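Local structure of dTDP Sugar Isomerase (Desulfovibrio desulfuricans subsp. desulfuricans str. G20, 3EJK) at residues Q51-R64 with F126-T140. The protein probably catalyses the epimerisation of dTDP-4-dehydro-6-deoxy-glucose at both the 3 and 5 positions of the sugar to dTDP-4-dehydro-beta-L-rhamnose, a step toward activated L-rhamnose. Sequence-based numbering, arbitrary orientation.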
loop_
_atom_site.group_PDB
_atom_site.type_symbol
_atom_site.label_atom_id
_atom_site.label_comp_id
_atom_site.label_asym_id
_atom_site.label_seq_id
_atom_site.Cartn_x
_atom_site.Cartn_y
_atom_site.Cartn_z
ATOM N N GLN A 51 12.737 10.755 -0.947
ATOM C CA GLN A 51 12.831 10.420 -2.355
ATOM C C GLN A 51 12.032 9.168 -2.723
ATOM O O GLN A 51 12.025 8.202 -1.970
ATOM C CB GLN A 51 14.323 10.191 -2.600
ATOM C CG GLN A 51 14.737 9.901 -3.985
ATOM C CD GLN A 51 16.251 9.906 -4.112
ATOM O OE1 GLN A 51 16.941 10.581 -3.350
ATOM N NE2 GLN A 51 16.770 9.160 -5.076
ATOM N N PHE A 52 11.400 9.193 -3.875
ATOM C CA PHE A 52 10.640 8.029 -4.379
ATOM C C PHE A 52 11.454 7.051 -5.212
ATOM O O PHE A 52 11.949 7.339 -6.320
ATOM C CB PHE A 52 9.379 8.420 -5.158
ATOM C CG PHE A 52 8.574 7.234 -5.607
ATOM C CD1 PHE A 52 7.660 6.643 -4.765
ATOM C CD2 PHE A 52 8.748 6.705 -6.867
ATOM C CE1 PHE A 52 6.927 5.536 -5.181
ATOM C CE2 PHE A 52 8.024 5.608 -7.285
ATOM C CZ PHE A 52 7.116 5.015 -6.434
ATOM N N GLY A 53 11.551 5.869 -4.655
ATOM C CA GLY A 53 12.241 4.773 -5.318
ATOM C C GLY A 53 11.252 3.713 -5.751
ATOM O O GLY A 53 11.154 3.356 -6.938
ATOM N N GLU A 54 10.496 3.232 -4.775
ATOM C CA GLU A 54 9.527 2.169 -5.040
ATOM C C GLU A 54 8.472 2.033 -3.952
ATOM O O GLU A 54 8.680 2.398 -2.804
ATOM C CB GLU A 54 10.290 0.830 -5.224
ATOM C CG GLU A 54 9.414 -0.413 -5.420
ATOM C CD GLU A 54 10.179 -1.673 -5.774
ATOM O OE1 GLU A 54 11.438 -1.643 -5.713
ATOM O OE2 GLU A 54 9.518 -2.699 -6.133
ATOM N N ILE A 55 7.314 1.553 -4.360
ATOM C CA ILE A 55 6.266 1.161 -3.413
ATOM C C ILE A 55 5.870 -0.270 -3.748
ATOM O O ILE A 55 5.525 -0.588 -4.898
ATOM C CB ILE A 55 5.010 2.064 -3.418
ATOM C CG1 ILE A 55 3.925 1.459 -2.498
ATOM C CG2 ILE A 55 4.448 2.224 -4.795
ATOM C CD1 ILE A 55 4.238 1.529 -0.986
ATOM N N TYR A 56 6.024 -1.138 -2.747
ATOM C CA TYR A 56 5.601 -2.539 -2.829
ATOM C C TYR A 56 4.999 -2.984 -1.497
ATOM O O TYR A 56 5.112 -2.309 -0.479
ATOM C CB TYR A 56 6.754 -3.493 -3.194
ATOM C CG TYR A 56 7.768 -3.727 -2.097
ATOM C CD1 TYR A 56 8.852 -2.875 -1.933
ATOM C CD2 TYR A 56 7.642 -4.807 -1.212
ATOM C CE1 TYR A 56 9.791 -3.094 -0.922
ATOM C CE2 TYR A 56 8.566 -5.015 -0.194
ATOM C CZ TYR A 56 9.630 -4.152 -0.054
ATOM O OH TYR A 56 10.548 -4.352 0.942
ATOM N N PHE A 57 4.400 -4.156 -1.556
ATOM C CA PHE A 57 3.786 -4.804 -0.402
ATOM C C PHE A 57 4.354 -6.180 -0.161
ATOM O O PHE A 57 4.864 -6.859 -1.067
ATOM C CB PHE A 57 2.282 -4.944 -0.590
ATOM C CG PHE A 57 1.645 -3.718 -1.102
ATOM C CD1 PHE A 57 1.517 -2.612 -0.287
ATOM C CD2 PHE A 57 1.201 -3.649 -2.411
ATOM C CE1 PHE A 57 0.940 -1.454 -0.765
ATOM C CE2 PHE A 57 0.605 -2.485 -2.901
ATOM C CZ PHE A 57 0.477 -1.386 -2.073
ATOM N N SER A 58 4.249 -6.553 1.101
ATOM C CA SER A 58 4.689 -7.842 1.562
ATOM C C SER A 58 3.609 -8.449 2.428
ATOM O O SER A 58 3.239 -7.905 3.469
ATOM C CB SER A 58 5.992 -7.709 2.356
ATOM O OG SER A 58 6.473 -8.959 2.793
ATOM N N GLU A 59 3.093 -9.585 1.970
ATOM C CA GLU A 59 2.105 -10.297 2.753
ATOM C C GLU A 59 2.841 -11.191 3.711
ATOM O O GLU A 59 3.861 -11.791 3.359
ATOM C CB GLU A 59 1.187 -11.112 1.874
ATOM C CG GLU A 59 0.241 -11.951 2.663
ATOM C CD GLU A 59 -0.898 -12.463 1.829
ATOM O OE1 GLU A 59 -0.729 -13.442 1.081
ATOM O OE2 GLU A 59 -1.987 -11.894 1.954
ATOM N N VAL A 60 2.355 -11.207 4.948
ATOM C CA VAL A 60 2.901 -12.079 5.971
ATOM C C VAL A 60 1.748 -12.845 6.584
ATOM O O VAL A 60 0.862 -12.258 7.201
ATOM C CB VAL A 60 3.686 -11.321 7.063
ATOM C CG1 VAL A 60 4.385 -12.312 8.002
ATOM C CG2 VAL A 60 4.726 -10.402 6.422
ATOM N N LEU A 61 1.747 -14.156 6.366
ATOM C CA LEU A 61 0.700 -15.018 6.923
ATOM C C LEU A 61 0.876 -15.088 8.443
ATOM O O LEU A 61 1.990 -14.914 8.957
ATOM C CB LEU A 61 0.728 -16.412 6.307
ATOM C CG LEU A 61 0.445 -16.450 4.814
ATOM C CD1 LEU A 61 0.441 -17.894 4.349
ATOM C CD2 LEU A 61 -0.878 -15.799 4.504
ATOM N N PRO A 62 -0.208 -15.384 9.166
ATOM C CA PRO A 62 -0.110 -15.370 10.631
ATOM C C PRO A 62 0.931 -16.299 11.175
ATOM O O PRO A 62 1.014 -17.456 10.792
ATOM C CB PRO A 62 -1.516 -15.790 11.105
ATOM C CG PRO A 62 -2.229 -16.315 9.910
ATOM C CD PRO A 62 -1.568 -15.706 8.694
ATOM N N ARG A 63 1.701 -15.725 12.081
ATOM C CA ARG A 63 2.768 -16.387 12.855
ATOM C C ARG A 63 3.983 -16.677 12.020
ATOM O O ARG A 63 4.910 -17.298 12.501
ATOM C CB ARG A 63 2.311 -17.677 13.540
ATOM C CG ARG A 63 1.029 -17.570 14.338
ATOM C CD ARG A 63 1.071 -16.536 15.403
ATOM N NE ARG A 63 -0.240 -16.430 16.035
ATOM C CZ ARG A 63 -0.571 -16.965 17.205
ATOM N NH1 ARG A 63 0.325 -17.616 17.924
ATOM N NH2 ARG A 63 -1.796 -16.806 17.674
ATOM N N ARG A 64 3.953 -16.220 10.776
ATOM C CA ARG A 64 5.086 -16.346 9.858
ATOM C C ARG A 64 6.097 -15.203 10.043
ATOM O O ARG A 64 5.763 -14.040 10.336
ATOM C CB ARG A 64 4.611 -16.439 8.406
ATOM C CG ARG A 64 3.729 -17.671 8.126
ATOM C CD ARG A 64 4.381 -18.963 8.500
ATOM N NE ARG A 64 5.620 -19.177 7.758
ATOM C CZ ARG A 64 5.694 -19.795 6.592
ATOM N NH1 ARG A 64 4.604 -20.270 6.037
ATOM N NH2 ARG A 64 6.860 -19.942 5.988
ATOM N N PHE A 126 10.617 -9.207 10.616
ATOM C CA PHE A 126 9.250 -8.990 11.091
ATOM C C PHE A 126 8.396 -10.231 10.948
ATOM O O PHE A 126 8.689 -11.125 10.148
ATOM C CB PHE A 126 8.602 -7.778 10.402
ATOM C CG PHE A 126 8.637 -7.826 8.893
ATOM C CD1 PHE A 126 7.650 -8.458 8.181
ATOM C CD2 PHE A 126 9.670 -7.223 8.190
ATOM C CE1 PHE A 126 7.670 -8.487 6.796
ATOM C CE2 PHE A 126 9.708 -7.258 6.818
ATOM C CZ PHE A 126 8.703 -7.898 6.112
ATOM N N ALA A 127 7.361 -10.271 11.772
ATOM C CA ALA A 127 6.410 -11.376 11.804
ATOM C C ALA A 127 4.992 -10.916 12.091
ATOM O O ALA A 127 4.767 -9.980 12.835
ATOM C CB ALA A 127 6.836 -12.414 12.844
ATOM N N ALA A 128 4.051 -11.632 11.489
ATOM C CA ALA A 128 2.629 -11.374 11.677
ATOM C C ALA A 128 2.136 -12.045 12.946
ATOM O O ALA A 128 2.372 -13.223 13.182
ATOM C CB ALA A 128 1.799 -11.872 10.460
ATOM N N THR A 129 1.435 -11.266 13.751
ATOM C CA THR A 129 0.837 -11.753 14.994
ATOM C C THR A 129 -0.632 -12.061 14.797
ATOM O O THR A 129 -1.277 -11.644 13.828
ATOM C CB THR A 129 0.954 -10.713 16.127
ATOM O OG1 THR A 129 0.163 -9.573 15.790
ATOM C CG2 THR A 129 2.401 -10.280 16.332
ATOM N N GLY A 130 -1.169 -12.837 15.707
ATOM C CA GLY A 130 -2.589 -13.136 15.646
ATOM C C GLY A 130 -2.917 -14.285 14.730
ATOM O O GLY A 130 -2.100 -15.161 14.484
ATOM N N ASP A 131 -4.119 -14.240 14.181
ATOM C CA ASP A 131 -4.613 -15.345 13.373
ATOM C C ASP A 131 -5.120 -14.961 11.998
ATOM O O ASP A 131 -5.854 -15.715 11.368
ATOM C CB ASP A 131 -5.692 -16.120 14.137
ATOM C CG ASP A 131 -6.943 -15.314 14.362
ATOM O OD1 ASP A 131 -7.008 -14.170 13.862
ATOM O OD2 ASP A 131 -7.861 -15.826 15.040
ATOM N N THR A 132 -4.721 -13.780 11.553
ATOM C CA THR A 132 -5.030 -13.314 10.198
ATOM C C THR A 132 -3.790 -12.652 9.585
ATOM O O THR A 132 -2.911 -12.197 10.304
ATOM C CB THR A 132 -6.265 -12.382 10.142
ATOM O OG1 THR A 132 -6.030 -11.200 10.910
ATOM C CG2 THR A 132 -7.484 -13.110 10.674
ATOM N N PRO A 133 -3.708 -12.627 8.254
ATOM C CA PRO A 133 -2.510 -12.093 7.623
ATOM C C PRO A 133 -2.320 -10.602 7.754
ATOM O O PRO A 133 -3.263 -9.833 7.975
ATOM C CB PRO A 133 -2.680 -12.471 6.139
ATOM C CG PRO A 133 -3.878 -13.383 6.070
ATOM C CD PRO A 133 -4.706 -13.091 7.276
ATOM N N ALA A 134 -1.063 -10.224 7.634
ATOM C CA ALA A 134 -0.674 -8.841 7.635
ATOM C C ALA A 134 -0.251 -8.455 6.228
ATOM O O ALA A 134 0.138 -9.297 5.404
ATOM C CB ALA A 134 0.469 -8.584 8.629
ATOM N N LEU A 135 -0.413 -7.176 5.954
ATOM C CA LEU A 135 0.051 -6.578 4.696
ATOM C C LEU A 135 0.929 -5.406 5.064
ATOM O O LEU A 135 0.475 -4.415 5.622
ATOM C CB LEU A 135 -1.088 -6.084 3.799
ATOM C CG LEU A 135 -0.541 -5.676 2.421
ATOM C CD1 LEU A 135 -0.247 -6.954 1.572
ATOM C CD2 LEU A 135 -1.478 -4.756 1.701
ATOM N N VAL A 136 2.204 -5.566 4.772
ATOM C CA VAL A 136 3.196 -4.552 5.044
ATOM C C VAL A 136 3.417 -3.779 3.755
ATOM O O VAL A 136 3.604 -4.368 2.698
ATOM C CB VAL A 136 4.547 -5.209 5.484
ATOM C CG1 VAL A 136 5.556 -4.167 5.853
ATOM C CG2 VAL A 136 4.329 -6.190 6.646
ATOM N N ALA A 137 3.359 -2.458 3.852
ATOM C CA ALA A 137 3.650 -1.595 2.723
ATOM C C ALA A 137 4.997 -0.956 2.972
ATOM O O ALA A 137 5.338 -0.582 4.090
ATOM C CB ALA A 137 2.565 -0.528 2.535
ATOM N N ASN A 138 5.774 -0.848 1.910
ATOM C CA ASN A 138 7.093 -0.237 2.008
ATOM C C ASN A 138 7.320 0.746 0.877
ATOM O O ASN A 138 7.170 0.407 -0.281
ATOM C CB ASN A 138 8.180 -1.319 1.990
ATOM C CG ASN A 138 9.541 -0.785 2.378
ATOM O OD1 ASN A 138 9.671 0.369 2.766
ATOM N ND2 ASN A 138 10.570 -1.629 2.273
ATOM N N CYS A 139 7.624 1.979 1.236
ATOM C CA CYS A 139 7.945 2.995 0.262
ATOM C C CYS A 139 9.429 3.294 0.455
ATOM O O CYS A 139 9.834 3.935 1.433
ATOM C CB CYS A 139 7.112 4.257 0.468
ATOM S SG CYS A 139 7.364 5.513 -0.831
ATOM N N THR A 140 10.223 2.810 -0.492
ATOM C CA THR A 140 11.665 2.938 -0.413
ATOM C C THR A 140 12.146 4.091 -1.277
ATOM O O THR A 140 11.475 4.533 -2.225
ATOM C CB THR A 140 12.335 1.642 -0.826
ATOM O OG1 THR A 140 12.096 1.436 -2.211
ATOM C CG2 THR A 140 11.765 0.502 -0.046
HETATM O O HOH W 1 10.469 6.761 -0.196
HETATM O O HOH W 2 12.304 -1.502 -3.119
HETATM O O HOH W 3 -2.242 -9.728 3.545
#
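Strands 54-60 and 134-140 pair antiparallel, E54 with T140 through V60 with A134, and illustrate how one strand pair of a cupin-type beta-barrel presents different side chains on its two faces. Several carbonyls accept both an N-H and a neighbouring CA-H, as V136 O does from S58 N and F57 CA. At the start of the pair G53 N and E54 N both donate to T140 O, a classic beta bulge; E54 N approaches from above the carbonyl plane. Residues 54-57 also pair antiparallel with a strand of the second subunit; E59 makes a separate salt bridge with R109 of that subunit.

Y56 and N138 meet through polar groups on one face. N138 ND2 donates to Y56 OH at 3.0 Å, the hydroxyl lying in the amide plane, while N138 CB sits over one ring face, 4.1 Å from the ring centroid. With chi1 at 72°, Y56 holds CG between its backbone N and carbonyl carbon, which lays the ring alongside N138. Q76 and the backbone of L77 bind the same amide, fixing its rotation. On this face S58 OG is hydrogen-bonded to K66 NZ, beside a citrate probably from the crystallisation liquor.

Apolar contacts divide between the faces. V60 CG2 meets the edge of the F126 ring at 3.5 Å from CE1, and its CG1 packs on A128 CB; on the other face A137 CB lies at the edge of the F57 ring.

At the far end, the type II turn from L61 to R64 docks on residues 128-130. R63 N binds A128 O, and its bent side chain brings NE to within 2.7 Å of G130 O; the N-H...O angle is 171° and G130 O lies in the guanidinium plane of R63.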